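Local coordinates for protein aminoglycoside N(6')-acetyltransferase type 1 (Salmonella choleraesuis, PDB 2VBQ) that transfers an acetyl group from acetyl-CoA to the 6'-amino group of aminoglycoside antibiotics, conferring resistance to drugs such as amikacin and tobramycin, at residues R24-K28 / T29-H33; G100-V103 / L104-F107; N140-S143 / Q144-Q148. All blocks are in the same frame, centred on the assembly; numbering follows the deposited sequence.

Overall arrangement
The three contacts follow one another along a single GNAT acetyltransferase domain, each formed within one unbroken run of residues. Contact 1 links strand 21-25, outermost within this chain, to helix 31-41. Contact 2 lies where strand 95-103 of the same mixed sheet runs into the loop before helix 112-126; its centre is about 17 Å from that of contact 1. Contact 3 opens helix 141-149, with its centre about 13 Å from that of contact 2 and about 27 Å from that of contact 1, across the chain's centre. Contacts 2 and 3 both hydrogen-bond the bound bisubstrate inhibitor, whereas the side chain of Met26 in contact 1 stays about 11 Å from it.

Contact 1: R24-K28 / T29-H33; sequences RQMNK and THLEH
Asn27 turns its side-chain carbonyl forward, onto Thr29, where OD1 meets the hydroxyl: Thr29 OG1 donates to Asn27 OD1 at 2.6 Å, slightly tilted from the amide carbonyl plane. A weak second bond comes from Thr29 N to the same oxygen, so one acceptor takes both a side-chain and a backbone donor. The i to i+2 geometry is that of an Asx turn, though its N-H bond is weak. Both side chains adopt the torsion that holds the polar group over the main chain: CG of Asn27 sits between its backbone N and carbonyl carbon (chi1 59°), and OG1 of Thr29 does likewise. The main-chain oxygen of Asn27 is engaged as well, accepting from His30 N at 2.9 Å from above the carbonyl plane.

The ring of His30, the N-cap residue, swings toward the preceding strand because its CG lies anti to the carbonyl carbon (chi1 -59°). It runs nearly parallel to the Asn27 amide, the planes 17° apart, and its CE1 comes 3.7 Å from Arg24 CB. Farther round the turn, Leu31 divides its methyls between two partners: CD2 lies 4.0 Å from Met26 SD, while CD1 packs 3.8 Å from Lys28 CD on the aliphatic part of that lysine.

The connection thereby joins strand 21-25 to helix 31-41. Arg24 and Met26 pair through their backbones with Ile67 and Ser65 of strand 63-70, while Met26 touches Ile57, and Lys28 and Leu31 touch Leu58, of helix 47-59.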
ATOM      1  N   ARG A  24     -12.211 -19.763  10.757  1.00 17.26           N
ATOM      2  CA  ARG A  24     -10.999 -20.481  11.109  1.00 18.77           C
ATOM      3  C   ARG A  24      -9.793 -19.782  10.418  1.00 18.66           C
ATOM      4  O   ARG A  24      -9.819 -19.526   9.216  1.00 17.28           O
ATOM      5  CB  ARG A  24     -11.129 -21.964  10.703  1.00 19.68           C
ATOM      6  CG  ARG A  24     -12.424 -22.678  11.220  1.00 22.86           C
ATOM      7  CD  ARG A  24     -12.319 -23.060  12.725  1.00 26.94           C
ATOM      8  NE  ARG A  24     -13.433 -23.856  13.294  1.00 30.68           N
ATOM      9  CZ  ARG A  24     -14.201 -24.730  12.632  1.00 34.44           C
ATOM     10  NH1 ARG A  24     -14.024 -24.971  11.333  1.00 36.52           N
ATOM     11  NH2 ARG A  24     -15.162 -25.373  13.280  1.00 35.76           N
ATOM     12  N   GLN A  25      -8.760 -19.427  11.193  1.00 18.79           N
ATOM     13  CA  GLN A  25      -7.502 -19.034  10.589  1.00 19.12           C
ATOM     14  C   GLN A  25      -6.987 -20.231   9.823  1.00 20.03           C
ATOM     15  O   GLN A  25      -7.017 -21.371  10.318  1.00 20.74           O
ATOM     16  CB  GLN A  25      -6.462 -18.567  11.625  1.00 19.96           C
ATOM     17  CG  GLN A  25      -5.211 -17.905  10.974  1.00 17.63           C
ATOM     18  CD  GLN A  25      -4.287 -17.308  12.007  1.00 20.08           C
ATOM     19  OE1 GLN A  25      -4.730 -16.921  13.076  1.00 23.22           O
ATOM     20  NE2 GLN A  25      -3.006 -17.227  11.691  1.00 23.65           N
ATOM     21  N   MET A  26      -6.547 -19.978   8.602  1.00 20.08           N
ATOM     22  CA  MET A  26      -6.161 -21.051   7.715  1.00 22.22           C
ATOM     23  C   MET A  26      -4.868 -21.723   8.132  1.00 23.08           C
ATOM     24  O   MET A  26      -3.839 -21.067   8.348  1.00 23.17           O
ATOM     25  CB  MET A  26      -5.980 -20.551   6.300  1.00 21.19           C
ATOM     26  CG  MET A  26      -5.387 -21.643   5.430  1.00 23.81           C
ATOM     27  SD  MET A  26      -5.191 -21.096   3.783  1.00 23.24           S
ATOM     28  CE  MET A  26      -3.655 -20.114   3.837  1.00 20.08           C
ATOM     29  N   ASN A  27      -4.932 -23.042   8.219  1.00 24.66           N
ATOM     30  CA  ASN A  27      -3.757 -23.850   8.469  1.00 25.50           C
ATOM     31  C   ASN A  27      -3.698 -24.881   7.335  1.00 26.14           C
ATOM     32  O   ASN A  27      -4.515 -24.837   6.391  1.00 25.40           O
ATOM     33  CB  ASN A  27      -3.804 -24.447   9.897  1.00 25.71           C
ATOM     34  CG  ASN A  27      -5.035 -25.319  10.157  1.00 26.19           C
ATOM     35  OD1 ASN A  27      -5.592 -25.923   9.240  1.00 28.07           O
ATOM     36  ND2 ASN A  27      -5.448 -25.408  11.422  1.00 24.57           N
ATOM     37  N   LYS A  28      -2.720 -25.781   7.398  1.00 26.22           N
ATOM     38  CA  LYS A  28      -2.582 -26.852   6.427  1.00 26.89           C
ATOM     39  C   LYS A  28      -3.917 -27.559   6.117  1.00 25.80           C
ATOM     40  O   LYS A  28      -4.203 -27.895   4.961  1.00 25.43           O
ATOM     41  CB  LYS A  28      -1.555 -27.876   6.944  1.00 27.91           C
ATOM     42  CG  LYS A  28      -0.915 -28.723   5.850  1.00 32.78           C
ATOM     43  CD  LYS A  28       0.137 -27.921   5.084  1.00 39.13           C
ATOM     44  CE  LYS A  28       0.738 -28.729   3.942  1.00 42.58           C
ATOM     45  NZ  LYS A  28       1.508 -29.928   4.400  1.00 45.83           N
ATOM     46  N   THR A  29      -4.731 -27.778   7.146  1.00 24.99           N
ATOM     47  CA  THR A  29      -5.984 -28.503   6.952  1.00 25.04           C
ATOM     48  C   THR A  29      -7.057 -27.744   6.128  1.00 23.45           C
ATOM     49  O   THR A  29      -7.933 -28.373   5.537  1.00 23.62           O
ATOM     50  CB  THR A  29      -6.558 -29.082   8.276  1.00 25.27           C
ATOM     51  OG1 THR A  29      -7.045 -28.030   9.115  1.00 26.68           O
ATOM     52  CG2 THR A  29      -5.496 -29.886   9.023  1.00 26.29           C
ATOM     53  N   HIS A  30      -6.963 -26.415   6.046  1.00 21.88           N
ATOM     54  CA  HIS A  30      -7.942 -25.640   5.280  1.00 20.71           C
ATOM     55  C   HIS A  30      -7.426 -25.163   3.941  1.00 19.28           C
ATOM     56  O   HIS A  30      -8.076 -24.338   3.301  1.00 17.49           O
ATOM     57  CB  HIS A  30      -8.404 -24.410   6.057  1.00 21.24           C
ATOM     58  CG  HIS A  30      -9.022 -24.726   7.372  1.00 24.61           C
ATOM     59  ND1 HIS A  30      -8.377 -24.486   8.566  1.00 29.37           N
ATOM     60  CD2 HIS A  30     -10.224 -25.261   7.687  1.00 27.84           C
ATOM     61  CE1 HIS A  30      -9.162 -24.859   9.563  1.00 31.53           C
ATOM     62  NE2 HIS A  30     -10.285 -25.337   9.056  1.00 29.91           N
ATOM     63  N   LEU A  31      -6.241 -25.637   3.544  1.00 18.46           N
ATOM     64  CA  LEU A  31      -5.600 -25.149   2.324  1.00 17.77           C
ATOM     65  C   LEU A  31      -6.451 -25.370   1.087  1.00 16.88           C
ATOM     66  O   LEU A  31      -6.558 -24.472   0.253  1.00 16.25           O
ATOM     67  CB  LEU A  31      -4.232 -25.794   2.092  1.00 18.84           C
ATOM     68  CG  LEU A  31      -2.968 -25.169   2.687  1.00 20.50           C
ATOM     69  CD1 LEU A  31      -1.779 -26.098   2.392  1.00 22.86           C
ATOM     70  CD2 LEU A  31      -2.720 -23.769   2.133  1.00 20.63           C
ATOM     71  N   GLU A  32      -7.033 -26.562   0.947  1.00 16.27           N
ATOM     72  CA  GLU A  32      -7.935 -26.837  -0.218  1.00 16.27           C
ATOM     73  C   GLU A  32      -9.242 -26.027  -0.201  1.00 15.04           C
ATOM     74  O   GLU A  32      -9.691 -25.578  -1.241  1.00 15.38           O
ATOM     75  CB  GLU A  32      -8.242 -28.330  -0.352  1.00 16.65           C
ATOM     76  CG  GLU A  32      -7.023 -29.167  -0.763  1.00 20.90           C
ATOM     77  CD  GLU A  32      -6.083 -29.461   0.393  1.00 26.86           C
ATOM     78  OE1 GLU A  32      -6.413 -29.161   1.572  1.00 29.18           O
ATOM     79  OE2 GLU A  32      -4.990 -30.010   0.114  1.00 32.96           O
ATOM     80  N   HIS A  33      -9.837 -25.844   0.979  1.00 14.70           N
ATOM     81  CA  HIS A  33     -10.995 -24.962   1.127  1.00 14.42           C
ATOM     82  C   HIS A  33     -10.659 -23.558   0.612  1.00 13.52           C
ATOM     83  O   HIS A  33     -11.424 -22.963  -0.161  1.00 12.81           O
ATOM     84  CB  HIS A  33     -11.426 -24.837   2.581  1.00 14.20           C
ATOM     85  CG  HIS A  33     -12.025 -26.072   3.172  1.00 15.03           C
ATOM     86  ND1 HIS A  33     -12.848 -26.922   2.465  1.00 18.42           N
ATOM     87  CD2 HIS A  33     -11.964 -26.569   4.429  1.00 15.87           C
ATOM     88  CE1 HIS A  33     -13.241 -27.908   3.255  1.00 16.66           C
ATOM     89  NE2 HIS A  33     -12.727 -27.711   4.454  1.00 18.05           N
TER

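Contact 2: G100-V103 / L104-F107; sequences GIFV and LPSF
Phe102 brings ring atoms CE2 and CZ obliquely against Leu104, two residues on, and Pro105 CD, just where strand 95-103 of the GNAT fold gives way to the loop leading to helix 112-126. The evidence is a pair of apolar approaches: CE2 lies 3.8 Å from Leu104 CD2, and CZ lies 4.1 Å from Pro105 CD. CE2 is also 3.8 Å from the backbone N of Leu104, so the ring follows the main chain as well as the leucine methyl. With CG anti to its backbone N (chi1 172°), the phenyl group is carried beside its own carbonyl carbon and therefore forward along the chain. Leu37 of helix 31-41 touches both Phe102 and Leu104, which places this pair on the face covered by helix 31-41.

Ile101 and Val103 pack instead on helix 112-126, the isoleucine on Ala113, Leu116 and Ile117 and the valine on Val112. The backbone N atoms of Ile101 and Val103 donate hydrogen bonds to the bound bisubstrate inhibitor, in agreement with the role of residues 101-103 in binding acetyl-CoA. In GNAT enzymes this strand supplies main-chain donors to the pantetheine arm of the cofactor.

Beyond the strand end, residues 105-106 form a short 3-10 turn, closed by Phe107 N bonding to Leu104 O at 2.9 Å. The turn returns Phe107 to Val103: CG1 of Val103 lies 4.1 Å from Phe107 CB and 3.7 Å from Phe107 O.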
ATOM      1  N   GLY A 100      -7.892  -9.367   0.509  1.00 11.17           N
ATOM      2  CA  GLY A 100      -8.929  -9.977  -0.353  1.00 10.84           C
ATOM      3  C   GLY A 100     -10.085 -10.481   0.488  1.00 10.98           C
ATOM      4  O   GLY A 100      -9.877 -10.938   1.604  1.00 11.41           O
ATOM      5  N   ILE A 101     -11.300 -10.405  -0.044  1.00 10.10           N
ATOM      6  CA  ILE A 101     -12.457 -10.948   0.636  1.00 10.71           C
ATOM      7  C   ILE A 101     -13.494 -11.398  -0.402  1.00 11.13           C
ATOM      8  O   ILE A 101     -13.752 -10.698  -1.401  1.00 12.09           O
ATOM      9  CB  ILE A 101     -13.051  -9.963   1.693  1.00 10.22           C
ATOM     10  CG1 ILE A 101     -14.033 -10.689   2.620  1.00 12.18           C
ATOM     11  CG2 ILE A 101     -13.676  -8.714   0.998  1.00 10.75           C
ATOM     12  CD1 ILE A 101     -14.259 -10.038   3.956  1.00 13.08           C
ATOM     13  N   PHE A 102     -14.085 -12.559  -0.140  1.00 11.34           N
ATOM     14  CA  PHE A 102     -15.042 -13.175  -1.054  1.00 11.21           C
ATOM     15  C   PHE A 102     -15.964 -14.090  -0.284  1.00 10.58           C
ATOM     16  O   PHE A 102     -15.507 -14.884   0.546  1.00 11.21           O
ATOM     17  CB  PHE A 102     -14.302 -13.968  -2.147  1.00 11.37           C
ATOM     18  CG  PHE A 102     -15.226 -14.793  -3.037  1.00 11.16           C
ATOM     19  CD1 PHE A 102     -15.828 -14.223  -4.176  1.00 13.13           C
ATOM     20  CD2 PHE A 102     -15.477 -16.131  -2.741  1.00 10.51           C
ATOM     21  CE1 PHE A 102     -16.703 -15.012  -5.014  1.00 11.96           C
ATOM     22  CE2 PHE A 102     -16.334 -16.909  -3.547  1.00 10.65           C
ATOM     23  CZ  PHE A 102     -16.938 -16.341  -4.683  1.00 12.67           C
ATOM     24  N   VAL A 103     -17.259 -13.987  -0.559  1.00  9.99           N
ATOM     25  CA  VAL A 103     -18.261 -14.888   0.002  1.00 10.07           C
ATOM     26  C   VAL A 103     -19.048 -15.454  -1.172  1.00 11.01           C
ATOM     27  O   VAL A 103     -19.383 -14.700  -2.097  1.00 11.68           O
ATOM     28  CB  VAL A 103     -19.219 -14.162   1.001  1.00  9.86           C
ATOM     29  CG1 VAL A 103     -20.353 -15.087   1.494  1.00  8.60           C
ATOM     30  CG2 VAL A 103     -18.432 -13.594   2.194  1.00 10.89           C
ATOM     31  N   LEU A 104     -19.284 -16.766  -1.167  1.00 10.72           N
ATOM     32  CA  LEU A 104     -20.021 -17.403  -2.274  1.00 11.68           C
ATOM     33  C   LEU A 104     -21.369 -16.715  -2.486  1.00 12.05           C
ATOM     34  O   LEU A 104     -22.046 -16.385  -1.500  1.00 10.91           O
ATOM     35  CB  LEU A 104     -20.273 -18.885  -1.975  1.00 11.09           C
ATOM     36  CG  LEU A 104     -19.059 -19.814  -2.109  1.00 12.52           C
ATOM     37  CD1 LEU A 104     -19.356 -21.152  -1.489  1.00 10.28           C
ATOM     38  CD2 LEU A 104     -18.652 -19.981  -3.554  1.00 10.51           C
ATOM     39  N   PRO A 105     -21.763 -16.509  -3.760  1.00 13.00           N
ATOM     40  CA  PRO A 105     -23.049 -15.854  -4.097  1.00 13.18           C
ATOM     41  C   PRO A 105     -24.238 -16.304  -3.232  1.00 13.46           C
ATOM     42  O   PRO A 105     -24.921 -15.441  -2.680  1.00 13.36           O
ATOM     43  CB  PRO A 105     -23.227 -16.176  -5.584  1.00 13.67           C
ATOM     44  CG  PRO A 105     -21.821 -16.183  -6.093  1.00 12.53           C
ATOM     45  CD  PRO A 105     -21.002 -16.851  -4.983  1.00 12.49           C
ATOM     46  N   SER A 106     -24.405 -17.618  -3.020  1.00 14.81           N
ATOM     47  CA  SER A 106     -25.578 -18.156  -2.327  1.00 15.36           C
ATOM     48  C   SER A 106     -25.589 -17.874  -0.831  1.00 15.83           C
ATOM     49  O   SER A 106     -26.631 -18.032  -0.179  1.00 15.43           O
ATOM     50  CB  SER A 106     -25.737 -19.665  -2.544  1.00 15.80           C
ATOM     51  OG  SER A 106     -25.897 -19.966  -3.918  1.00 18.09           O
ATOM     52  N   PHE A 107     -24.425 -17.500  -0.288  1.00 15.53           N
ATOM     53  CA  PHE A 107     -24.288 -17.254   1.158  1.00 15.28           C
ATOM     54  C   PHE A 107     -24.130 -15.767   1.547  1.00 14.93           C
ATOM     55  O   PHE A 107     -23.843 -15.461   2.706  1.00 13.98           O
ATOM     56  CB  PHE A 107     -23.136 -18.113   1.742  1.00 14.84           C
ATOM     57  CG  PHE A 107     -23.356 -19.595   1.594  1.00 13.40           C
ATOM     58  CD1 PHE A 107     -24.033 -20.307   2.564  1.00 15.78           C
ATOM     59  CD2 PHE A 107     -22.913 -20.271   0.461  1.00 14.21           C
ATOM     60  CE1 PHE A 107     -24.260 -21.694   2.428  1.00 14.61           C
ATOM     61  CE2 PHE A 107     -23.147 -21.645   0.300  1.00 13.86           C
ATOM     62  CZ  PHE A 107     -23.824 -22.354   1.289  1.00 15.15           C
TER

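Contact 3: N140-S143 / Q144-Q148; sequences NTIS and QKVHQ
His147 grips Ser143 twice at a single oxygen. Its ring ND1 and its backbone N each donate to Ser143 O at 2.8 Å, and they arrive from opposite faces of that carbonyl plane. The main-chain bond is the ordinary helical one, whereas ND1 comes in 54° above the carbonyl plane; the acceptor itself lies close to the imidazole plane, 12° out of it.

One turn earlier, Asn140 caps helix 141-149. Its OD1 accepts from Ser143 N at 2.9 Å, the donor standing well above the amide plane, while its backbone O receives Gln144 N at 3.2 Å and, more weakly, Gln144 NE2, which also makes weak bonds to Pro138 O and Ser137 O. Gln144 can fold back this far because its CG is anti to the carbonyl carbon (chi1 -59°). On another side of the helix, CG2 of Ile142 meets CG2 of Val146 at 4.0 Å.

Farther out, residues of strand 131-136 hold the polar ends: His147 NE2 bonds to Ser134 OG, and Ser143 OG to Thr136 OG1. The His147 ring meets Phe152 edge-to-face and stacks with Tyr161 of the second subunit, tying the helix to the dimer interface.

OD1 of Asn140 accepts the capping bond while its ND2 donates to the bound bisubstrate inhibitor. Helix capping and ligand recognition thus share one amide, and a bond at each end would restrict its rotation.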
ATOM      1  N   ASN A 140     -16.730  -0.848  -7.936  1.00 24.09           N
ATOM      2  CA  ASN A 140     -17.359  -1.908  -7.132  1.00 22.75           C
ATOM      3  C   ASN A 140     -18.192  -1.293  -6.021  1.00 22.44           C
ATOM      4  O   ASN A 140     -17.719  -1.120  -4.890  1.00 21.17           O
ATOM      5  CB  ASN A 140     -16.288  -2.864  -6.572  1.00 22.04           C
ATOM      6  CG  ASN A 140     -16.885  -4.078  -5.881  1.00 21.09           C
ATOM      7  OD1 ASN A 140     -18.043  -4.067  -5.448  1.00 19.54           O
ATOM      8  ND2 ASN A 140     -16.079  -5.124  -5.744  1.00 19.16           N
ATOM      9  N   THR A 141     -19.439  -0.945  -6.353  1.00 22.09           N
ATOM     10  CA  THR A 141     -20.266  -0.181  -5.428  1.00 21.77           C
ATOM     11  C   THR A 141     -20.717  -1.030  -4.238  1.00 20.44           C
ATOM     12  O   THR A 141     -20.812  -0.517  -3.135  1.00 20.62           O
ATOM     13  CB  THR A 141     -21.487   0.471  -6.143  1.00 22.33           C
ATOM     14  OG1 THR A 141     -22.139  -0.519  -6.930  1.00 24.15           O
ATOM     15  CG2 THR A 141     -21.031   1.593  -7.075  1.00 23.35           C
ATOM     16  N   ILE A 142     -20.943  -2.329  -4.445  1.00 20.09           N
ATOM     17  CA  ILE A 142     -21.336  -3.219  -3.332  1.00 20.10           C
ATOM     18  C   ILE A 142     -20.209  -3.261  -2.281  1.00 19.54           C
ATOM     19  O   ILE A 142     -20.451  -3.129  -1.072  1.00 19.68           O
ATOM     20  CB  ILE A 142     -21.713  -4.642  -3.813  1.00 20.36           C
ATOM     21  CG1 ILE A 142     -23.101  -4.627  -4.500  1.00 20.86           C
ATOM     22  CG2 ILE A 142     -21.740  -5.644  -2.627  1.00 20.76           C
ATOM     23  CD1 ILE A 142     -23.423  -5.908  -5.241  1.00 20.60           C
ATOM     24  N   SER A 143     -18.974  -3.399  -2.759  1.00 19.04           N
ATOM     25  CA  SER A 143     -17.818  -3.389  -1.859  1.00 19.22           C
ATOM     26  C   SER A 143     -17.724  -2.097  -1.056  1.00 17.79           C
ATOM     27  O   SER A 143     -17.444  -2.136   0.128  1.00 17.02           O
ATOM     28  CB  SER A 143     -16.508  -3.621  -2.601  1.00 18.89           C
ATOM     29  OG  SER A 143     -15.453  -3.601  -1.648  1.00 21.39           O
ATOM     30  N   GLN A 144     -17.940  -0.958  -1.708  1.00 18.82           N
ATOM     31  CA  GLN A 144     -17.925   0.335  -1.003  1.00 18.98           C
ATOM     32  C   GLN A 144     -18.977   0.350   0.116  1.00 18.53           C
ATOM     33  O   GLN A 144     -18.671   0.670   1.257  1.00 18.26           O
ATOM     34  CB  GLN A 144     -18.136   1.481  -2.002  1.00 19.42           C
ATOM     35  CG  GLN A 144     -17.049   1.534  -3.111  1.00 19.61           C
ATOM     36  CD  GLN A 144     -17.444   2.409  -4.277  1.00 20.53           C
ATOM     37  OE1 GLN A 144     -18.006   3.492  -4.084  1.00 24.08           O
ATOM     38  NE2 GLN A 144     -17.157   1.950  -5.494  1.00 20.45           N
ATOM     39  N   LYS A 145     -20.209  -0.036  -0.213  1.00 18.96           N
ATOM     40  CA  LYS A 145     -21.304  -0.118   0.777  1.00 19.14           C
ATOM     41  C   LYS A 145     -20.968  -1.043   1.951  1.00 18.33           C
ATOM     42  O   LYS A 145     -21.166  -0.695   3.124  1.00 17.93           O
ATOM     43  CB  LYS A 145     -22.593  -0.590   0.089  1.00 20.41           C
ATOM     44  CG  LYS A 145     -23.173   0.455  -0.878  1.00 24.46           C
ATOM     45  CD  LYS A 145     -24.072  -0.221  -1.916  1.00 30.10           C
ATOM     46  CE  LYS A 145     -24.802   0.820  -2.769  1.00 34.46           C
ATOM     47  NZ  LYS A 145     -25.725   0.158  -3.736  1.00 34.75           N
ATOM     48  N   VAL A 146     -20.425  -2.217   1.612  1.00 17.70           N
ATOM     49  CA  VAL A 146     -19.953  -3.181   2.594  1.00 16.18           C
ATOM     50  C   VAL A 146     -18.899  -2.567   3.512  1.00 15.64           C
ATOM     51  O   VAL A 146     -19.018  -2.646   4.734  1.00 14.68           O
ATOM     52  CB  VAL A 146     -19.402  -4.486   1.905  1.00 16.58           C
ATOM     53  CG1 VAL A 146     -18.705  -5.400   2.920  1.00 15.06           C
ATOM     54  CG2 VAL A 146     -20.524  -5.242   1.201  1.00 16.14           C
ATOM     55  N   HIS A 147     -17.854  -1.962   2.941  1.00 15.30           N
ATOM     56  CA  HIS A 147     -16.771  -1.398   3.794  1.00 15.46           C
ATOM     57  C   HIS A 147     -17.380  -0.368   4.789  1.00 15.32           C
ATOM     58  O   HIS A 147     -17.114  -0.389   5.990  1.00 15.18           O
ATOM     59  CB  HIS A 147     -15.657  -0.762   2.949  1.00 14.72           C
ATOM     60  CG  HIS A 147     -14.655  -1.742   2.394  1.00 16.04           C
ATOM     61  ND1 HIS A 147     -14.817  -2.364   1.172  1.00 15.14           N
ATOM     62  CD2 HIS A 147     -13.461  -2.171   2.875  1.00 16.81           C
ATOM     63  CE1 HIS A 147     -13.771  -3.138   0.928  1.00 17.29           C
ATOM     64  NE2 HIS A 147     -12.937  -3.046   1.950  1.00 17.84           N
ATOM     65  N   GLN A 148     -18.242   0.486   4.277  1.00 16.06           N
ATOM     66  CA  GLN A 148     -18.856   1.532   5.108  1.00 18.43           C
ATOM     67  C   GLN A 148     -19.836   1.042   6.161  1.00 17.71           C
ATOM     68  O   GLN A 148     -19.854   1.567   7.258  1.00 18.36           O
ATOM     69  CB  GLN A 148     -19.479   2.572   4.214  1.00 19.02           C
ATOM     70  CG  GLN A 148     -18.374   3.290   3.500  1.00 22.03           C
ATOM     71  CD  GLN A 148     -18.878   4.243   2.478  1.00 25.48           C
ATOM     72  OE1 GLN A 148     -18.529   5.423   2.507  1.00 29.44           O
ATOM     73  NE2 GLN A 148     -19.705   3.753   1.559  1.00 23.65           N
TER